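Local structure of MccF (Escherichia coli, 4IIY) at residues 245-250 and 279-284; 266-271 and 334-339; 272-277 and 301-306. The protein probably acts as a serine peptidase of the S66 (LD-carboxypeptidase) family that gives its host self-immunity to the antibiotic microcin C7. The protein carries 1 engineered substitution. All blocks are in the same frame, centred on the assembly; numbering follows the deposited sequence. Where two conformers were deposited one is given.

Contact 1 of 3, residues 245-250 and 279-284; sequences NLNTLT and VERLFS. With 1EI (5'-O-(L-alpha-glutamylsulfamoyl)inosine), chain K.
Leu246 CD2 reaches the Phe283 ring on a slant, 4.1 Å from CD1, and the Arg281 guanidinium is likewise approached obliquely, by Asn247 OD1 at 4.4 Å from NH2. That separation is too long for a hydrogen bond, and Arg281 has its stronger polar partner in Thr250 of the second subunit. Leu282 gives the largest share of the interface: its CB lies 3.6 Å from Leu246 CD2, the two side chains sliding past each other in opposite directions, while its CD2 meets Thr250 CG2 at 3.7 Å, roughly at a right angle. With CG anti to the backbone N (chi1 -166°), Asn247 lays OD1 against both Leu282 methyls and sends ND2 to carboxylate oxygen OE2 of the bound glutamylsulfamoyl inosine, a bent bond of 2.9 Å and 131°. Asn245 N-caps the short helix 246-249: its OD1 accepts from Thr248 N (3.0 Å) and, from above the amide plane, from Thr248 OG1 (2.8 Å). Replacing Asn245 by alanine would probably leave Thr248 N and OG1 without their shared acceptor and Glu270 OE2 without one of its donors, Asn245 ND2. Chemically, then, an apolar seam without cross-segment hydrogen bonds fixes the helix against helix 276-288, while Asn247 offers its amide to the glutamyl carboxylate.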
loop_
_atom_site.group_PDB
_atom_site.type_symbol
_atom_site.label_atom_id
_atom_site.label_comp_id
_atom_site.label_asym_id
_atom_site.label_seq_id
_atom_site.Cartn_x
_atom_site.Cartn_y
_atom_site.Cartn_z
ATOM N N ASN B 245 -4.415 9.640 5.941
ATOM C CA ASN B 245 -4.605 8.965 4.663
ATOM C C ASN B 245 -4.247 7.494 4.816
ATOM O O ASN B 245 -3.106 7.149 5.124
ATOM C CB ASN B 245 -3.751 9.632 3.585
ATOM C CG ASN B 245 -3.963 9.025 2.209
ATOM O OD1 ASN B 245 -3.232 8.113 1.792
ATOM N ND2 ASN B 245 -4.949 9.538 1.480
ATOM N N LEU B 246 -5.219 6.622 4.591
ATOM C CA LEU B 246 -5.049 5.211 4.915
ATOM C C LEU B 246 -4.016 4.526 4.025
ATOM O O LEU B 246 -3.151 3.804 4.514
ATOM C CB LEU B 246 -6.398 4.491 4.883
ATOM C CG LEU B 246 -6.382 2.992 5.154
ATOM C CD1 LEU B 246 -5.690 2.659 6.473
ATOM C CD2 LEU B 246 -7.821 2.457 5.125
ATOM N N ASN B 247 -4.078 4.759 2.716
ATOM C CA ASN B 247 -3.064 4.175 1.860
ATOM C C ASN B 247 -1.655 4.602 2.297
ATOM O O ASN B 247 -0.717 3.798 2.296
ATOM C CB ASN B 247 -3.319 4.550 0.405
ATOM C CG ASN B 247 -2.514 3.706 -0.555
ATOM O OD1 ASN B 247 -2.637 2.486 -0.573
ATOM N ND2 ASN B 247 -1.676 4.352 -1.352
ATOM N N THR B 248 -1.487 5.869 2.656
ATOM C CA THR B 248 -0.177 6.339 3.101
ATOM C C THR B 248 0.297 5.658 4.392
ATOM O O THR B 248 1.493 5.405 4.567
ATOM C CB THR B 248 -0.177 7.865 3.282
ATOM O OG1 THR B 248 -0.503 8.478 2.034
ATOM C CG2 THR B 248 1.187 8.370 3.728
ATOM N N LEU B 249 -0.628 5.349 5.295
ATOM C CA LEU B 249 -0.260 4.685 6.541
ATOM C C LEU B 249 0.442 3.347 6.293
ATOM O O LEU B 249 1.256 2.916 7.109
ATOM C CB LEU B 249 -1.478 4.492 7.447
ATOM C CG LEU B 249 -2.035 5.779 8.064
ATOM C CD1 LEU B 249 -3.355 5.494 8.779
ATOM C CD2 LEU B 249 -1.043 6.449 9.016
ATOM N N THR B 250 0.131 2.686 5.186
ATOM C CA THR B 250 0.820 1.441 4.869
ATOM C C THR B 250 2.342 1.616 4.760
ATOM O O THR B 250 3.084 0.651 4.941
ATOM C CB THR B 250 0.295 0.757 3.576
ATOM O OG1 THR B 250 0.648 1.525 2.419
ATOM C CG2 THR B 250 -1.214 0.539 3.629
ATOM N N VAL B 279 -9.808 -0.245 -1.838
ATOM C CA VAL B 279 -10.479 0.081 -0.587
ATOM C C VAL B 279 -10.784 -1.171 0.247
ATOM O O VAL B 279 -10.553 -1.176 1.459
ATOM C CB VAL B 279 -11.721 0.963 -0.838
ATOM C CG1 VAL B 279 -12.599 1.053 0.389
ATOM C CG2 VAL B 279 -11.287 2.357 -1.294
ATOM N N GLU B 280 -11.252 -2.244 -0.385
ATOM C CA GLU B 280 -11.450 -3.490 0.348
ATOM C C GLU B 280 -10.135 -3.975 0.966
ATOM O O GLU B 280 -10.091 -4.393 2.127
ATOM C CB GLU B 280 -12.061 -4.585 -0.538
ATOM C CG GLU B 280 -12.301 -5.871 0.266
ATOM C CD GLU B 280 -12.769 -7.070 -0.548
ATOM O OE1 GLU B 280 -13.551 -6.902 -1.511
ATOM O OE2 GLU B 280 -12.346 -8.205 -0.210
ATOM N N ARG B 281 -9.055 -3.920 0.194
ATOM C CA ARG B 281 -7.754 -4.367 0.683
ATOM C C ARG B 281 -7.316 -3.592 1.929
ATOM O O ARG B 281 -6.838 -4.175 2.907
ATOM C CB ARG B 281 -6.706 -4.215 -0.419
ATOM C CG ARG B 281 -5.365 -4.807 -0.089
ATOM C CD ARG B 281 -4.442 -4.734 -1.314
ATOM N NE ARG B 281 -3.779 -3.437 -1.413
ATOM C CZ ARG B 281 -2.743 -3.097 -0.659
ATOM N NH1 ARG B 281 -2.274 -3.965 0.225
ATOM N NH2 ARG B 281 -2.178 -1.903 -0.786
ATOM N N LEU B 282 -7.471 -2.272 1.888
ATOM C CA LEU B 282 -7.036 -1.431 3.001
ATOM C C LEU B 282 -7.917 -1.620 4.237
ATOM O O LEU B 282 -7.412 -1.644 5.361
ATOM C CB LEU B 282 -6.990 0.040 2.579
ATOM C CG LEU B 282 -5.944 0.373 1.516
ATOM C CD1 LEU B 282 -6.189 1.774 0.964
ATOM C CD2 LEU B 282 -4.526 0.265 2.064
ATOM N N PHE B 283 -9.225 -1.771 4.043
ATOM C CA PHE B 283 -10.107 -2.028 5.176
ATOM C C PHE B 283 -9.778 -3.399 5.787
ATOM O O PHE B 283 -9.747 -3.548 7.016
ATOM C CB PHE B 283 -11.583 -1.992 4.757
ATOM C CG PHE B 283 -12.136 -0.611 4.458
ATOM C CD1 PHE B 283 -11.488 0.546 4.862
ATOM C CD2 PHE B 283 -13.341 -0.494 3.777
ATOM C CE1 PHE B 283 -12.041 1.801 4.579
ATOM C CE2 PHE B 283 -13.904 0.735 3.503
ATOM C CZ PHE B 283 -13.260 1.886 3.911
ATOM N N SER B 284 -9.531 -4.407 4.951
ATOM C CA SER B 284 -9.143 -5.713 5.485
ATOM C C SER B 284 -7.795 -5.673 6.216
ATOM O O SER B 284 -7.632 -6.356 7.219
ATOM C CB SER B 284 -9.180 -6.801 4.412
ATOM O OG SER B 284 -10.530 -7.223 4.220
HETATM O O6 1EI K . -3.121 17.312 -12.653
HETATM C C6 1EI K . -3.983 17.339 -11.747
HETATM N N1 1EI K . -5.278 17.600 -12.019
HETATM C C2 1EI K . -6.215 17.636 -11.056
HETATM N N3 1EI K . -5.943 17.422 -9.757
HETATM C C5 1EI K . -3.604 17.091 -10.345
HETATM C C4 1EI K . -4.681 17.153 -9.360
HETATM N N7 1EI K . -2.473 16.815 -9.664
HETATM C C8 1EI K . -2.798 16.704 -8.354
HETATM N N9 1EI K . -4.114 16.905 -8.186
HETATM C "C1'" 1EI K . -4.849 16.857 -6.911
HETATM O "O4'" 1EI K . -4.043 17.273 -5.818
HETATM C "C2'" 1EI K . -5.219 15.416 -6.626
HETATM O "O2'" 1EI K . -6.505 15.125 -7.173
HETATM C "C3'" 1EI K . -5.217 15.351 -5.115
HETATM O "O3'" 1EI K . -6.558 15.391 -4.635
HETATM C "C4'" 1EI K . -4.503 16.605 -4.645
HETATM C "C5'" 1EI K . -3.342 16.284 -3.712
HETATM O "O5'" 1EI K . -2.347 15.508 -4.385
HETATM S SBF 1EI K . -1.302 14.768 -3.540
HETATM O OAE 1EI K . -0.070 14.691 -4.293
HETATM O OAF 1EI K . -1.152 15.528 -2.327
HETATM N NAQ 1EI K . -1.899 13.372 -3.235
HETATM C C 1EI K . -1.385 12.436 -2.411
HETATM O O 1EI K . -0.365 12.513 -1.736
HETATM C CA 1EI K . -2.183 11.170 -2.278
HETATM N N 1EI K . -3.312 11.172 -3.193
HETATM C CB 1EI K . -1.279 9.964 -2.509
HETATM C CG 1EI K . -1.656 8.808 -1.586
HETATM C CD 1EI K . -2.847 8.055 -2.137
HETATM O OE1 1EI K . -3.571 8.609 -2.989
HETATM O OE2 1EI K . -3.056 6.905 -1.714
#

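Contact 2 of 3, residues 266-271 and 334-339; sequences ILFIED and FDCSHT. With 1EI (5'-O-(L-alpha-glutamylsulfamoyl)inosine), chain K; EDO (1,2-ethanediol), chain L.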
loop_
_atom_site.group_PDB
_atom_site.type_symbol
_atom_site.label_atom_id
_atom_site.label_comp_id
_atom_site.label_asym_id
_atom_site.label_seq_id
_atom_site.Cartn_x
_atom_site.Cartn_y
_atom_site.Cartn_z
ATOM N N ILE B 266 -10.766 6.977 18.331
ATOM C CA ILE B 266 -11.575 7.185 17.134
ATOM C C ILE B 266 -10.646 7.121 15.922
ATOM O O ILE B 266 -9.686 7.876 15.843
ATOM C CB ILE B 266 -12.313 8.542 17.177
ATOM C CG1 ILE B 266 -13.348 8.540 18.304
ATOM C CG2 ILE B 266 -12.970 8.851 15.832
ATOM C CD1 ILE B 266 -14.039 9.875 18.517
ATOM N N LEU B 267 -10.920 6.214 14.994
ATOM C CA LEU B 267 -10.084 6.093 13.805
ATOM C C LEU B 267 -10.552 7.071 12.751
ATOM O O LEU B 267 -11.721 7.047 12.378
ATOM C CB LEU B 267 -10.170 4.678 13.231
ATOM C CG LEU B 267 -9.351 4.446 11.956
ATOM C CD1 LEU B 267 -7.873 4.453 12.280
ATOM C CD2 LEU B 267 -9.758 3.138 11.303
ATOM N N PHE B 268 -9.647 7.916 12.261
ATOM C CA PHE B 268 -9.925 8.808 11.138
ATOM C C PHE B 268 -9.136 8.308 9.929
ATOM O O PHE B 268 -7.904 8.196 9.990
ATOM C CB PHE B 268 -9.514 10.245 11.485
ATOM C CG PHE B 268 -9.391 11.140 10.285
ATOM C CD1 PHE B 268 -10.508 11.473 9.539
ATOM C CD2 PHE B 268 -8.158 11.634 9.893
ATOM C CE1 PHE B 268 -10.390 12.291 8.408
ATOM C CE2 PHE B 268 -8.036 12.453 8.773
ATOM C CZ PHE B 268 -9.155 12.779 8.034
ATOM N N ILE B 269 -9.848 8.006 8.847
ATOM C CA ILE B 269 -9.210 7.533 7.621
ATOM C C ILE B 269 -9.871 8.157 6.396
ATOM O O ILE B 269 -11.101 8.343 6.343
ATOM C CB ILE B 269 -9.231 5.994 7.493
ATOM C CG1 ILE B 269 -10.609 5.458 7.873
ATOM C CG2 ILE B 269 -8.142 5.376 8.356
ATOM C CD1 ILE B 269 -10.809 3.982 7.541
ATOM N N GLU B 270 -9.048 8.514 5.416
ATOM C CA GLU B 270 -9.557 8.967 4.126
ATOM C C GLU B 270 -8.642 8.450 3.036
ATOM O O GLU B 270 -7.450 8.215 3.267
ATOM C CB GLU B 270 -9.682 10.496 4.076
ATOM C CG GLU B 270 -8.367 11.273 4.150
ATOM C CD GLU B 270 -7.741 11.578 2.785
ATOM O OE1 GLU B 270 -8.472 11.654 1.764
ATOM O OE2 GLU B 270 -6.494 11.756 2.730
ATOM N N ASP B 271 -9.200 8.256 1.848
ATOM C CA ASP B 271 -8.403 7.902 0.677
ATOM C C ASP B 271 -8.899 8.687 -0.537
ATOM O O ASP B 271 -9.959 9.304 -0.496
ATOM C CB ASP B 271 -8.414 6.389 0.394
ATOM C CG ASP B 271 -7.451 5.608 1.277
ATOM O OD1 ASP B 271 -6.238 5.897 1.205
ATOM O OD2 ASP B 271 -7.897 4.704 2.022
ATOM N N PHE B 334 -16.961 12.869 6.391
ATOM C CA PHE B 334 -16.397 14.077 6.988
ATOM C C PHE B 334 -15.574 14.840 5.943
ATOM O O PHE B 334 -14.853 14.232 5.141
ATOM C CB PHE B 334 -15.548 13.701 8.217
ATOM C CG PHE B 334 -15.080 14.872 9.054
ATOM C CD1 PHE B 334 -15.965 15.827 9.531
ATOM C CD2 PHE B 334 -13.747 14.972 9.417
ATOM C CE1 PHE B 334 -15.517 16.878 10.320
ATOM C CE2 PHE B 334 -13.297 16.010 10.213
ATOM C CZ PHE B 334 -14.186 16.970 10.664
ATOM N N ASP B 335 -15.691 16.165 5.957
ATOM C CA ASP B 335 -15.032 17.019 4.973
ATOM C C ASP B 335 -13.603 17.351 5.386
ATOM O O ASP B 335 -13.232 18.515 5.547
ATOM C CB ASP B 335 -15.842 18.296 4.750
ATOM C CG ASP B 335 -17.200 18.009 4.150
ATOM O OD1 ASP B 335 -17.258 17.696 2.939
ATOM O OD2 ASP B 335 -18.208 18.064 4.896
ATOM N N CYS B 336 -12.798 16.309 5.545
ATOM C CA CYS B 336 -11.386 16.478 5.857
ATOM C C CYS B 336 -10.653 15.410 5.067
ATOM O O CYS B 336 -10.385 14.309 5.570
ATOM C CB CYS B 336 -11.150 16.363 7.368
ATOM S SG CYS B 336 -9.475 16.747 7.901
ATOM N N SER B 337 -10.378 15.718 3.805
ATOM C CA SER B 337 -9.922 14.714 2.858
ATOM C C SER B 337 -9.416 15.424 1.615
ATOM O O SER B 337 -9.025 16.589 1.691
ATOM C CB SER B 337 -11.069 13.763 2.512
ATOM O OG SER B 337 -12.069 14.435 1.769
ATOM N N HIS B 338 -9.414 14.726 0.479
ATOM C CA HIS B 338 -8.998 15.324 -0.784
ATOM C C HIS B 338 -10.120 16.119 -1.470
ATOM O O HIS B 338 -9.874 16.772 -2.491
ATOM C CB HIS B 338 -8.521 14.249 -1.758
ATOM C CG HIS B 338 -7.188 13.646 -1.431
ATOM N ND1 HIS B 338 -6.934 12.921 -0.284
ATOM C CD2 HIS B 338 -6.046 13.614 -2.154
ATOM C CE1 HIS B 338 -5.683 12.484 -0.311
ATOM N NE2 HIS B 338 -5.124 12.892 -1.435
ATOM N N THR B 339 -11.349 16.051 -0.960
ATOM C CA THR B 339 -12.433 16.834 -1.560
ATOM C C THR B 339 -12.354 18.301 -1.114
ATOM O O THR B 339 -11.685 18.625 -0.137
ATOM C CB THR B 339 -13.809 16.235 -1.228
ATOM O OG1 THR B 339 -13.996 16.224 0.196
ATOM C CG2 THR B 339 -13.910 14.799 -1.738
HETATM O O6 1EI K . -3.121 17.312 -12.653
HETATM C C6 1EI K . -3.983 17.339 -11.747
HETATM N N1 1EI K . -5.278 17.600 -12.019
HETATM C C2 1EI K . -6.215 17.636 -11.056
HETATM N N3 1EI K . -5.943 17.422 -9.757
HETATM C C5 1EI K . -3.604 17.091 -10.345
HETATM C C4 1EI K . -4.681 17.153 -9.360
HETATM N N7 1EI K . -2.473 16.815 -9.664
HETATM C C8 1EI K . -2.798 16.704 -8.354
HETATM N N9 1EI K . -4.114 16.905 -8.186
HETATM C "C1'" 1EI K . -4.849 16.857 -6.911
HETATM O "O4'" 1EI K . -4.043 17.273 -5.818
HETATM C "C2'" 1EI K . -5.219 15.416 -6.626
HETATM O "O2'" 1EI K . -6.505 15.125 -7.173
HETATM C "C3'" 1EI K . -5.217 15.351 -5.115
HETATM O "O3'" 1EI K . -6.558 15.391 -4.635
HETATM C "C4'" 1EI K . -4.503 16.605 -4.645
HETATM C "C5'" 1EI K . -3.342 16.284 -3.712
HETATM O "O5'" 1EI K . -2.347 15.508 -4.385
HETATM S SBF 1EI K . -1.302 14.768 -3.540
HETATM O OAE 1EI K . -0.070 14.691 -4.293
HETATM O OAF 1EI K . -1.152 15.528 -2.327
HETATM N NAQ 1EI K . -1.899 13.372 -3.235
HETATM C C 1EI K . -1.385 12.436 -2.411
HETATM O O 1EI K . -0.365 12.513 -1.736
HETATM C CA 1EI K . -2.183 11.170 -2.278
HETATM N N 1EI K . -3.312 11.172 -3.193
HETATM C CB 1EI K . -1.279 9.964 -2.509
HETATM C CG 1EI K . -1.656 8.808 -1.586
HETATM C CD 1EI K . -2.847 8.055 -2.137
HETATM O OE1 1EI K . -3.571 8.609 -2.989
HETATM O OE2 1EI K . -3.056 6.905 -1.714
HETATM C C1 EDO L . -12.423 6.947 3.031
HETATM O O1 EDO L . -12.181 8.036 2.123
HETATM C C2 EDO L . -13.259 5.850 2.390
HETATM O O2 EDO L . -12.496 5.200 1.362
HETATM O O HOH W 1 -10.578 12.093 -0.468
#
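Phe268 turns the edge of its ring to the carbonyl oxygen of Cys336, with CZ 3.2 Å from Cys336 O, which lies near the ring plane; the oxygen is buried and has no hydrogen-bond partner in the model, so aromatic C-H groups are its neighbours instead. Cys336 SG sits beside the same ring, 5.0 Å from the centroid and oblique to it. Two residues before the cysteine, Phe334 receives Phe268 CE1 at its own ring edge, 4.4 Å from CD2. Strand 266-270 runs parallel to its sheet neighbour 297-301, and at its C-terminal end the loop after strand 330-334 crosses to bring together Glu270 and His338, the predicted charge-relay pair of the S66 peptidases; Ala145, at the predicted nucleophile position, is an engineered residue. Bent at chi2 (91°), the Glu270 chain brings OE1 to His338 ND1, which donates over 2.9 Å at 154° to the syn lone pair, near the imidazole plane. Carboxylate and ring are turned 32° from each other. Tyr164 OH binds the second oxygen, OE2. On the far side of the imidazole, NE2 of His338 accepts from the ligand's amino N at 3.1 Å. Ser337 OG closes an ST turn by accepting from Thr339 N at 3.3 Å and is also hydrogen-bonded to Lys302 O.

Contact 3 of 3, residues 272-277 and 301-306; sequences SRKSIA and GKHELF. With 1EI (5'-O-(L-alpha-glutamylsulfamoyl)inosine), chain K; EDO (1,2-ethanediol), chain L.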
loop_
_atom_site.group_PDB
_atom_site.type_symbol
_atom_site.label_atom_id
_atom_site.label_comp_id
_atom_site.label_asym_id
_atom_site.label_seq_id
_atom_site.Cartn_x
_atom_site.Cartn_y
_atom_site.Cartn_z
ATOM N N SER B 272 -8.120 8.636 -1.613
ATOM C CA SER B 272 -8.368 9.409 -2.822
ATOM C C SER B 272 -8.166 8.588 -4.086
ATOM O O SER B 272 -7.154 7.913 -4.239
ATOM C CB SER B 272 -7.419 10.613 -2.859
ATOM O OG SER B 272 -7.319 11.164 -4.173
ATOM N N ARG B 273 -9.138 8.676 -4.991
ATOM C CA ARG B 273 -9.034 8.127 -6.340
ATOM C C ARG B 273 -8.699 6.645 -6.353
ATOM O O ARG B 273 -7.983 6.170 -7.242
ATOM C CB ARG B 273 -8.022 8.921 -7.176
ATOM C CG ARG B 273 -8.389 10.391 -7.336
ATOM C CD ARG B 273 -7.304 11.148 -8.088
ATOM N NE ARG B 273 -7.640 11.267 -9.504
ATOM C CZ ARG B 273 -7.759 12.417 -10.160
ATOM N NH1 ARG B 273 -7.548 13.575 -9.541
ATOM N NH2 ARG B 273 -8.082 12.408 -11.445
ATOM N N LYS B 274 -9.227 5.907 -5.385
ATOM C CA LYS B 274 -8.984 4.474 -5.357
ATOM C C LYS B 274 -10.109 3.670 -5.968
ATOM O O LYS B 274 -11.274 4.088 -5.988
ATOM C CB LYS B 274 -8.776 3.975 -3.925
ATOM C CG LYS B 274 -7.647 4.645 -3.186
ATOM C CD LYS B 274 -6.335 4.575 -3.954
ATOM C CE LYS B 274 -5.202 5.155 -3.125
ATOM N NZ LYS B 274 -3.984 5.347 -3.933
ATOM N N SER B 275 -9.740 2.492 -6.454
ATOM C CA SER B 275 -10.716 1.485 -6.817
ATOM C C SER B 275 -11.309 0.850 -5.563
ATOM O O SER B 275 -10.670 0.787 -4.499
ATOM C CB SER B 275 -10.045 0.396 -7.644
ATOM O OG SER B 275 -9.158 -0.353 -6.833
ATOM N N ILE B 276 -12.530 0.371 -5.696
ATOM C CA ILE B 276 -13.173 -0.399 -4.655
ATOM C C ILE B 276 -12.304 -1.604 -4.272
ATOM O O ILE B 276 -12.261 -1.982 -3.101
ATOM C CB ILE B 276 -14.610 -0.788 -5.093
ATOM C CG1 ILE B 276 -15.335 -1.550 -3.989
ATOM C CG2 ILE B 276 -14.599 -1.574 -6.407
ATOM C CD1 ILE B 276 -16.842 -1.593 -4.182
ATOM N N ALA B 277 -11.590 -2.185 -5.235
ATOM C CA ALA B 277 -10.676 -3.288 -4.923
ATOM C C ALA B 277 -9.626 -2.875 -3.896
ATOM O O ALA B 277 -9.358 -3.607 -2.936
ATOM C CB ALA B 277 -10.015 -3.811 -6.185
ATOM N N GLY B 301 -13.346 10.113 5.818
ATOM C CA GLY B 301 -13.363 11.330 5.023
ATOM C C GLY B 301 -14.003 11.057 3.668
ATOM O O GLY B 301 -13.939 9.932 3.155
ATOM N N LYS B 302 -14.627 12.066 3.065
ATOM C CA LYS B 302 -15.166 11.867 1.719
ATOM C C LYS B 302 -14.043 11.404 0.792
ATOM O O LYS B 302 -12.956 11.980 0.784
ATOM C CB LYS B 302 -15.778 13.154 1.159
ATOM C CG LYS B 302 -17.055 13.621 1.851
ATOM C CD LYS B 302 -17.717 14.728 1.027
ATOM C CE LYS B 302 -19.104 15.078 1.534
ATOM N NZ LYS B 302 -19.065 15.655 2.904
ATOM N N HIS B 303 -14.331 10.401 -0.028
ATOM C CA HIS B 303 -13.347 9.809 -0.926
ATOM C C HIS B 303 -13.406 10.479 -2.294
ATOM O O HIS B 303 -14.410 10.352 -3.002
ATOM C CB HIS B 303 -13.648 8.311 -1.091
ATOM C CG HIS B 303 -12.544 7.529 -1.737
ATOM N ND1 HIS B 303 -11.939 6.462 -1.109
ATOM C CD2 HIS B 303 -11.950 7.634 -2.955
ATOM C CE1 HIS B 303 -11.003 5.956 -1.898
ATOM N NE2 HIS B 303 -10.991 6.646 -3.028
ATOM N N GLU B 304 -12.344 11.171 -2.694
ATOM C CA GLU B 304 -12.293 11.867 -3.981
ATOM C C GLU B 304 -12.376 10.881 -5.151
ATOM O O GLU B 304 -11.510 10.018 -5.298
ATOM C CB GLU B 304 -10.985 12.652 -4.067
ATOM C CG GLU B 304 -10.717 13.335 -5.406
ATOM C CD GLU B 304 -9.334 13.971 -5.479
ATOM O OE1 GLU B 304 -8.366 13.423 -4.913
ATOM O OE2 GLU B 304 -9.218 15.055 -6.098
ATOM N N LEU B 305 -13.416 11.003 -5.976
ATOM C CA LEU B 305 -13.522 10.237 -7.220
ATOM C C LEU B 305 -13.306 8.731 -6.998
ATOM O O LEU B 305 -12.528 8.086 -7.695
ATOM C CB LEU B 305 -12.557 10.799 -8.270
ATOM C CG LEU B 305 -12.794 12.266 -8.646
ATOM C CD1 LEU B 305 -11.668 12.815 -9.504
ATOM C CD2 LEU B 305 -14.129 12.409 -9.360
ATOM N N PHE B 306 -14.023 8.177 -6.028
ATOM C CA PHE B 306 -14.009 6.740 -5.778
ATOM C C PHE B 306 -14.480 5.988 -7.027
ATOM O O PHE B 306 -15.460 6.377 -7.659
ATOM C CB PHE B 306 -14.938 6.436 -4.604
ATOM C CG PHE B 306 -15.036 4.983 -4.246
ATOM C CD1 PHE B 306 -13.917 4.266 -3.850
ATOM C CD2 PHE B 306 -16.264 4.342 -4.261
ATOM C CE1 PHE B 306 -14.024 2.921 -3.502
ATOM C CE2 PHE B 306 -16.370 3.002 -3.906
ATOM C CZ PHE B 306 -15.250 2.298 -3.521
HETATM O O6 1EI K . -3.121 17.312 -12.653
HETATM C C6 1EI K . -3.983 17.339 -11.747
HETATM N N1 1EI K . -5.278 17.600 -12.019
HETATM C C2 1EI K . -6.215 17.636 -11.056
HETATM N N3 1EI K . -5.943 17.422 -9.757
HETATM C C5 1EI K . -3.604 17.091 -10.345
HETATM C C4 1EI K . -4.681 17.153 -9.360
HETATM N N7 1EI K . -2.473 16.815 -9.664
HETATM C C8 1EI K . -2.798 16.704 -8.354
HETATM N N9 1EI K . -4.114 16.905 -8.186
HETATM C "C1'" 1EI K . -4.849 16.857 -6.911
HETATM O "O4'" 1EI K . -4.043 17.273 -5.818
HETATM C "C2'" 1EI K . -5.219 15.416 -6.626
HETATM O "O2'" 1EI K . -6.505 15.125 -7.173
HETATM C "C3'" 1EI K . -5.217 15.351 -5.115
HETATM O "O3'" 1EI K . -6.558 15.391 -4.635
HETATM C "C4'" 1EI K . -4.503 16.605 -4.645
HETATM C "C5'" 1EI K . -3.342 16.284 -3.712
HETATM O "O5'" 1EI K . -2.347 15.508 -4.385
HETATM S SBF 1EI K . -1.302 14.768 -3.540
HETATM O OAE 1EI K . -0.070 14.691 -4.293
HETATM O OAF 1EI K . -1.152 15.528 -2.327
HETATM N NAQ 1EI K . -1.899 13.372 -3.235
HETATM C C 1EI K . -1.385 12.436 -2.411
HETATM O O 1EI K . -0.365 12.513 -1.736
HETATM C CA 1EI K . -2.183 11.170 -2.278
HETATM N N 1EI K . -3.312 11.172 -3.193
HETATM C CB 1EI K . -1.279 9.964 -2.509
HETATM C CG 1EI K . -1.656 8.808 -1.586
HETATM C CD 1EI K . -2.847 8.055 -2.137
HETATM O OE1 1EI K . -3.571 8.609 -2.989
HETATM O OE2 1EI K . -3.056 6.905 -1.714
HETATM C C1 EDO L . -12.423 6.947 3.031
HETATM O O1 EDO L . -12.181 8.036 2.123
HETATM C C2 EDO L . -13.259 5.850 2.390
HETATM O O2 EDO L . -12.496 5.200 1.362
#
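Glu304 crosses from its loop to Ser272 and on to the ligand. Its CB lies 4.0 Å from Ser272 OG; CG stands anti to the backbone N (chi1 175°), and the chain stays extended beyond it, which carries the carboxylate to the ribose of the bound glutamylsulfamoyl inosine. There OE1 accepts from Ser272 OG at 2.6 Å, met on the anti side and 16° out of the carboxylate plane, and from ribose O3' at 2.7 Å. The other oxygen, OE2, accepts a hydrogen bond from ribose O2' at 2.9 Å, so the two oxygens grip the diol as a pair. Arg273 NH1 adds a weak bond to O2' from the edge of its guanidinium and is also bonded to Ser210 OG, while Leu305 CD1 lies 4.0 Å above the centre of the guanidinium plane.

The backbone of 272-277 is held too: Arg273 N donates to the carbonyl Glu304 O at 2.7 Å, in the carbonyl plane, and Lys274 N to the side-chain atom His303 NE2 at 3.0 Å, almost exactly in the imidazole plane. That ring is sandwiched between Ser272 N, offset toward its rim on one face, and Phe306 CD1 over the centre of the other; an ethanediol, probably from the crystallisation liquor, bonds to ND1. Phe306 CZ continues the packing onto Ile276 CB. Bent at chi2 (-54°), the Lys274 chain turns back toward the ligand, and NZ reaches its carboxylate OE2 at 2.9 Å. Complementary charge and hydroxyl recognition thus meet in one loop pair: an acidic side chain holds the ribose diol, and a lysine probably balances the negative glutamyl end.

How the contacts relate
All three contacts touch the bound ligand, their centres 11 to 12 Å apart. Contacts 1 and 3 address the same glutamyl carboxylate, with Asn247 ND2 and Lys274 NZ 3.6 Å from each other; contact 3 also holds the ribose, and contact 2 places the predicted charge-relay pair between these two ends. Two probable hydrogen bonds tie contact 1 to contact 2: Asn247 N lies 2.9 Å from Asp271 OD1, and the N-cap residue touches the predicted charge-relay carboxylate, Asn245 ND2 being 3.0 Å from Glu270 OE2. Contacts 2 and 3 are joined by the sheet, with Ile269 O 2.9 Å from Gly301 N, and by the salt bridge from Lys302 NZ to Asp335 OD1 at 2.7 Å. Contacts 1 and 3 share helix 276-288, which also reaches the second subunit.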